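Local coordinates for flagellar basal body protein (Helicobacter pylori, PDB 5NPY) that probably builds part of the flagellar hook, the short flexible joint that couples the rotary motor to the flagellar filament, at residues W96-T108 / G134-G146. Sequence-based numbering, arbitrary orientation.
Sequences WFVIGPNKNGEMT and GYLVTPEGYYVYG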
# COMPACT_ATOMS: atom_id res chain seq x y z
N TRP A 96 -38.97 -18.88 5.37
CA TRP A 96 -38.69 -19.97 6.29
C TRP A 96 -37.20 -20.15 6.46
O TRP A 96 -36.44 -20.02 5.50
CB TRP A 96 -39.28 -21.29 5.79
CG TRP A 96 -40.73 -21.19 5.48
CD1 TRP A 96 -41.30 -20.78 4.30
CD2 TRP A 96 -41.80 -21.49 6.36
NE1 TRP A 96 -42.66 -20.81 4.40
CE2 TRP A 96 -43.00 -21.25 5.66
CE3 TRP A 96 -41.87 -21.95 7.67
CZ2 TRP A 96 -44.24 -21.45 6.22
CZ3 TRP A 96 -43.11 -22.16 8.24
CH2 TRP A 96 -44.28 -21.91 7.51
N PHE A 97 -36.79 -20.47 7.69
CA PHE A 97 -35.51 -21.11 7.90
C PHE A 97 -35.52 -22.47 7.23
O PHE A 97 -36.58 -23.07 7.02
CB PHE A 97 -35.21 -21.25 9.40
CG PHE A 97 -34.97 -19.93 10.10
CD1 PHE A 97 -34.07 -19.01 9.59
CD2 PHE A 97 -35.67 -19.60 11.25
CE1 PHE A 97 -33.86 -17.79 10.22
CE2 PHE A 97 -35.46 -18.38 11.89
CZ PHE A 97 -34.56 -17.48 11.37
N VAL A 98 -34.33 -22.96 6.87
CA VAL A 98 -34.18 -24.25 6.21
C VAL A 98 -33.31 -25.14 7.08
O VAL A 98 -32.25 -24.71 7.54
CB VAL A 98 -33.54 -24.13 4.83
CG1 VAL A 98 -33.88 -25.36 4.03
CG2 VAL A 98 -33.97 -22.84 4.16
N ILE A 99 -33.75 -26.38 7.28
CA ILE A 99 -33.04 -27.35 8.10
C ILE A 99 -33.19 -28.74 7.49
O ILE A 99 -34.03 -28.99 6.63
CB ILE A 99 -33.53 -27.38 9.56
CG1 ILE A 99 -34.94 -27.94 9.60
CG2 ILE A 99 -33.47 -25.98 10.18
CD1 ILE A 99 -35.45 -28.00 10.99
N GLY A 100 -32.37 -29.67 7.99
CA GLY A 100 -32.33 -31.01 7.47
C GLY A 100 -31.60 -31.95 8.41
O GLY A 100 -30.85 -31.52 9.29
N PRO A 101 -31.81 -33.26 8.24
CA PRO A 101 -31.27 -34.24 9.19
C PRO A 101 -29.84 -34.72 8.94
O PRO A 101 -29.33 -35.49 9.77
CB PRO A 101 -32.25 -35.42 9.01
CG PRO A 101 -32.62 -35.35 7.57
CD PRO A 101 -32.70 -33.88 7.24
N ASN A 102 -29.18 -34.28 7.87
CA ASN A 102 -27.91 -34.86 7.44
C ASN A 102 -26.85 -33.77 7.43
O ASN A 102 -26.94 -32.81 6.65
CB ASN A 102 -28.07 -35.53 6.06
CG ASN A 102 -26.74 -35.95 5.43
OD1 ASN A 102 -25.66 -35.55 5.85
ND2 ASN A 102 -26.84 -36.78 4.40
N LYS A 103 -25.84 -33.92 8.29
CA LYS A 103 -24.63 -33.11 8.23
C LYS A 103 -23.72 -33.65 7.15
O LYS A 103 -23.31 -34.81 7.22
CB LYS A 103 -23.92 -33.12 9.58
CG LYS A 103 -22.43 -32.95 9.54
CD LYS A 103 -21.78 -33.86 10.57
CE LYS A 103 -22.18 -35.30 10.32
NZ LYS A 103 -21.79 -36.24 11.41
N ASN A 104 -23.39 -32.78 6.18
CA ASN A 104 -22.75 -33.01 4.88
C ASN A 104 -23.81 -32.99 3.79
O ASN A 104 -23.56 -33.40 2.65
CB ASN A 104 -21.83 -34.25 4.84
CG ASN A 104 -22.57 -35.60 4.80
OD1 ASN A 104 -23.56 -35.80 4.09
ND2 ASN A 104 -22.07 -36.55 5.59
N GLY A 105 -25.01 -32.50 4.12
CA GLY A 105 -26.07 -32.38 3.14
C GLY A 105 -26.01 -31.11 2.31
O GLY A 105 -25.24 -30.19 2.59
N GLU A 106 -26.81 -31.01 1.27
CA GLU A 106 -26.89 -29.83 0.41
C GLU A 106 -28.20 -29.65 -0.38
O GLU A 106 -28.83 -30.58 -0.74
CB GLU A 106 -25.68 -29.74 -0.52
CG GLU A 106 -25.71 -30.69 -1.70
CD GLU A 106 -24.52 -30.53 -2.62
OE1 GLU A 106 -23.39 -30.58 -2.15
OE2 GLU A 106 -24.74 -30.36 -3.82
N MET A 107 -28.58 -28.42 -0.67
CA MET A 107 -29.80 -28.16 -1.41
C MET A 107 -29.50 -27.02 -2.37
O MET A 107 -28.92 -26.03 -1.99
CB MET A 107 -30.94 -27.78 -0.46
CG MET A 107 -32.32 -27.64 -1.08
SD MET A 107 -33.65 -27.06 0.01
CE MET A 107 -32.73 -26.52 1.41
N THR A 108 -29.90 -27.18 -3.61
CA THR A 108 -29.65 -26.20 -4.61
C THR A 108 -30.97 -25.68 -5.06
O THR A 108 -31.85 -26.44 -5.31
CB THR A 108 -28.94 -26.81 -5.80
OG1 THR A 108 -27.68 -27.32 -5.39
CG2 THR A 108 -28.70 -25.80 -6.85
N GLY A 134 -19.60 -27.54 16.81
CA GLY A 134 -19.85 -26.23 16.26
C GLY A 134 -20.80 -26.18 15.09
O GLY A 134 -20.76 -25.22 14.32
N TYR A 135 -21.66 -27.19 14.92
CA TYR A 135 -22.70 -27.15 13.90
C TYR A 135 -23.94 -26.49 14.48
O TYR A 135 -24.30 -26.73 15.63
CB TYR A 135 -23.06 -28.56 13.40
CG TYR A 135 -22.13 -29.13 12.35
CD1 TYR A 135 -21.04 -29.92 12.70
CD2 TYR A 135 -22.35 -28.88 11.00
CE1 TYR A 135 -20.19 -30.43 11.73
CE2 TYR A 135 -21.51 -29.39 10.03
CZ TYR A 135 -20.43 -30.17 10.40
OH TYR A 135 -19.60 -30.66 9.42
N LEU A 136 -24.59 -25.64 13.67
CA LEU A 136 -25.86 -25.05 14.08
C LEU A 136 -26.96 -26.11 14.00
O LEU A 136 -27.11 -26.77 12.97
CB LEU A 136 -26.23 -23.85 13.20
CG LEU A 136 -25.20 -22.74 12.97
CD1 LEU A 136 -25.90 -21.48 12.49
CD2 LEU A 136 -24.39 -22.46 14.23
N VAL A 137 -27.71 -26.26 15.09
CA VAL A 137 -28.73 -27.30 15.20
C VAL A 137 -29.95 -26.72 15.89
O VAL A 137 -29.84 -25.81 16.72
CB VAL A 137 -28.22 -28.54 15.97
CG1 VAL A 137 -27.17 -29.30 15.17
CG2 VAL A 137 -27.70 -28.12 17.37
N THR A 138 -31.11 -27.27 15.55
CA THR A 138 -32.36 -27.04 16.26
C THR A 138 -32.34 -27.86 17.56
O THR A 138 -31.37 -28.57 17.86
CB THR A 138 -33.53 -27.38 15.35
OG1 THR A 138 -33.54 -28.79 15.08
CG2 THR A 138 -33.40 -26.64 14.04
N PRO A 139 -33.38 -27.76 18.40
CA PRO A 139 -33.42 -28.66 19.57
C PRO A 139 -33.65 -30.13 19.22
O PRO A 139 -33.30 -31.00 20.02
CB PRO A 139 -34.58 -28.09 20.41
CG PRO A 139 -34.73 -26.68 19.96
CD PRO A 139 -34.41 -26.71 18.49
N GLU A 140 -34.21 -30.44 18.04
CA GLU A 140 -34.40 -31.81 17.60
C GLU A 140 -33.18 -32.38 16.90
O GLU A 140 -33.26 -33.50 16.38
CB GLU A 140 -35.61 -31.92 16.66
CG GLU A 140 -36.91 -31.33 17.18
CD GLU A 140 -36.93 -29.81 17.15
OE1 GLU A 140 -37.06 -29.20 18.24
OE2 GLU A 140 -36.82 -29.24 16.03
N GLY A 141 -32.09 -31.63 16.83
CA GLY A 141 -30.88 -32.08 16.18
C GLY A 141 -30.81 -31.88 14.68
O GLY A 141 -29.89 -32.42 14.05
N TYR A 142 -31.73 -31.14 14.08
CA TYR A 142 -31.64 -30.85 12.66
C TYR A 142 -30.67 -29.70 12.41
O TYR A 142 -30.61 -28.73 13.18
CB TYR A 142 -33.02 -30.50 12.08
CG TYR A 142 -33.99 -31.67 12.00
CD1 TYR A 142 -33.77 -32.71 11.09
CD2 TYR A 142 -35.12 -31.73 12.81
CE1 TYR A 142 -34.65 -33.78 11.01
CE2 TYR A 142 -36.00 -32.80 12.74
CZ TYR A 142 -35.76 -33.82 11.84
OH TYR A 142 -36.64 -34.87 11.75
N TYR A 143 -29.92 -29.80 11.32
CA TYR A 143 -28.91 -28.80 11.00
C TYR A 143 -29.53 -27.63 10.26
O TYR A 143 -30.47 -27.79 9.49
CB TYR A 143 -27.80 -29.41 10.15
CG TYR A 143 -27.14 -30.56 10.86
CD1 TYR A 143 -26.39 -30.34 11.99
CD2 TYR A 143 -27.31 -31.85 10.43
CE1 TYR A 143 -25.80 -31.39 12.66
CE2 TYR A 143 -26.74 -32.90 11.10
CZ TYR A 143 -25.98 -32.66 12.21
OH TYR A 143 -25.39 -33.72 12.86
N VAL A 144 -28.97 -26.45 10.50
CA VAL A 144 -29.40 -25.21 9.85
C VAL A 144 -28.67 -25.06 8.51
O VAL A 144 -27.43 -25.04 8.47
CB VAL A 144 -29.14 -24.01 10.76
CG1 VAL A 144 -29.67 -22.73 10.12
CG2 VAL A 144 -29.76 -24.26 12.13
N TYR A 145 -29.43 -24.95 7.42
CA TYR A 145 -28.85 -24.80 6.09
C TYR A 145 -28.67 -23.33 5.73
O TYR A 145 -29.54 -22.50 6.00
CB TYR A 145 -29.71 -25.47 5.01
CG TYR A 145 -29.59 -26.97 4.98
CD1 TYR A 145 -29.65 -27.69 6.17
CD2 TYR A 145 -29.42 -27.67 3.79
CE1 TYR A 145 -29.53 -29.04 6.19
CE2 TYR A 145 -29.32 -29.07 3.80
CZ TYR A 145 -29.37 -29.74 5.02
OH TYR A 145 -29.27 -31.10 5.15
N GLY A 146 -27.54 -23.04 5.09
CA GLY A 146 -27.25 -21.73 4.57
C GLY A 146 -26.11 -21.78 3.58
O GLY A 146 -25.69 -22.86 3.14
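Lys103 CB lies over one face of the Tyr143 ring, 3.6 Å from its centroid and displaced toward the rim, while the carbonyl oxygen of Gly141 sits above the opposite face. The lysine's first torsion (chi1 151°, CG anti to the backbone N) carries CG onto a face of the Tyr135 ring in a second CH-pi contact, 28° off the ring normal; Lys103 is poorly ordered, which makes both contacts less certain than the backbone pairing. The Tyr142 ring is met at its edge, where Pro101 N and Gly100 O lie in its plane and Pro101 CB comes within 3.5 Å of CE1. The Tyr145 ring lies against the backbone of Gly100, CE1 to Gly100 N 3.4 Å, its hydroxyl end reaching the type II turn Asn102–Gly105. On the sheet face carrying Ile99 and Val144, Ile99 CD1 packs on Tyr142 CB (3.7 Å). Three backbone hydrogen bonds fix the register: Tyr145 N to Val98 O is nearly straight at 169°, whereas Gly100 and Tyr143 form a hydrogen-bonded pair, Gly100 N to Tyr143 O (3.1 Å) and Tyr143 N to Gly100 O (2.8 Å). This antiparallel pairing of strands 97-100 and 143-148, with strand 121-123 flanking 97-100, belongs to the beta-rich D1 domain of FlgE-type hook proteins.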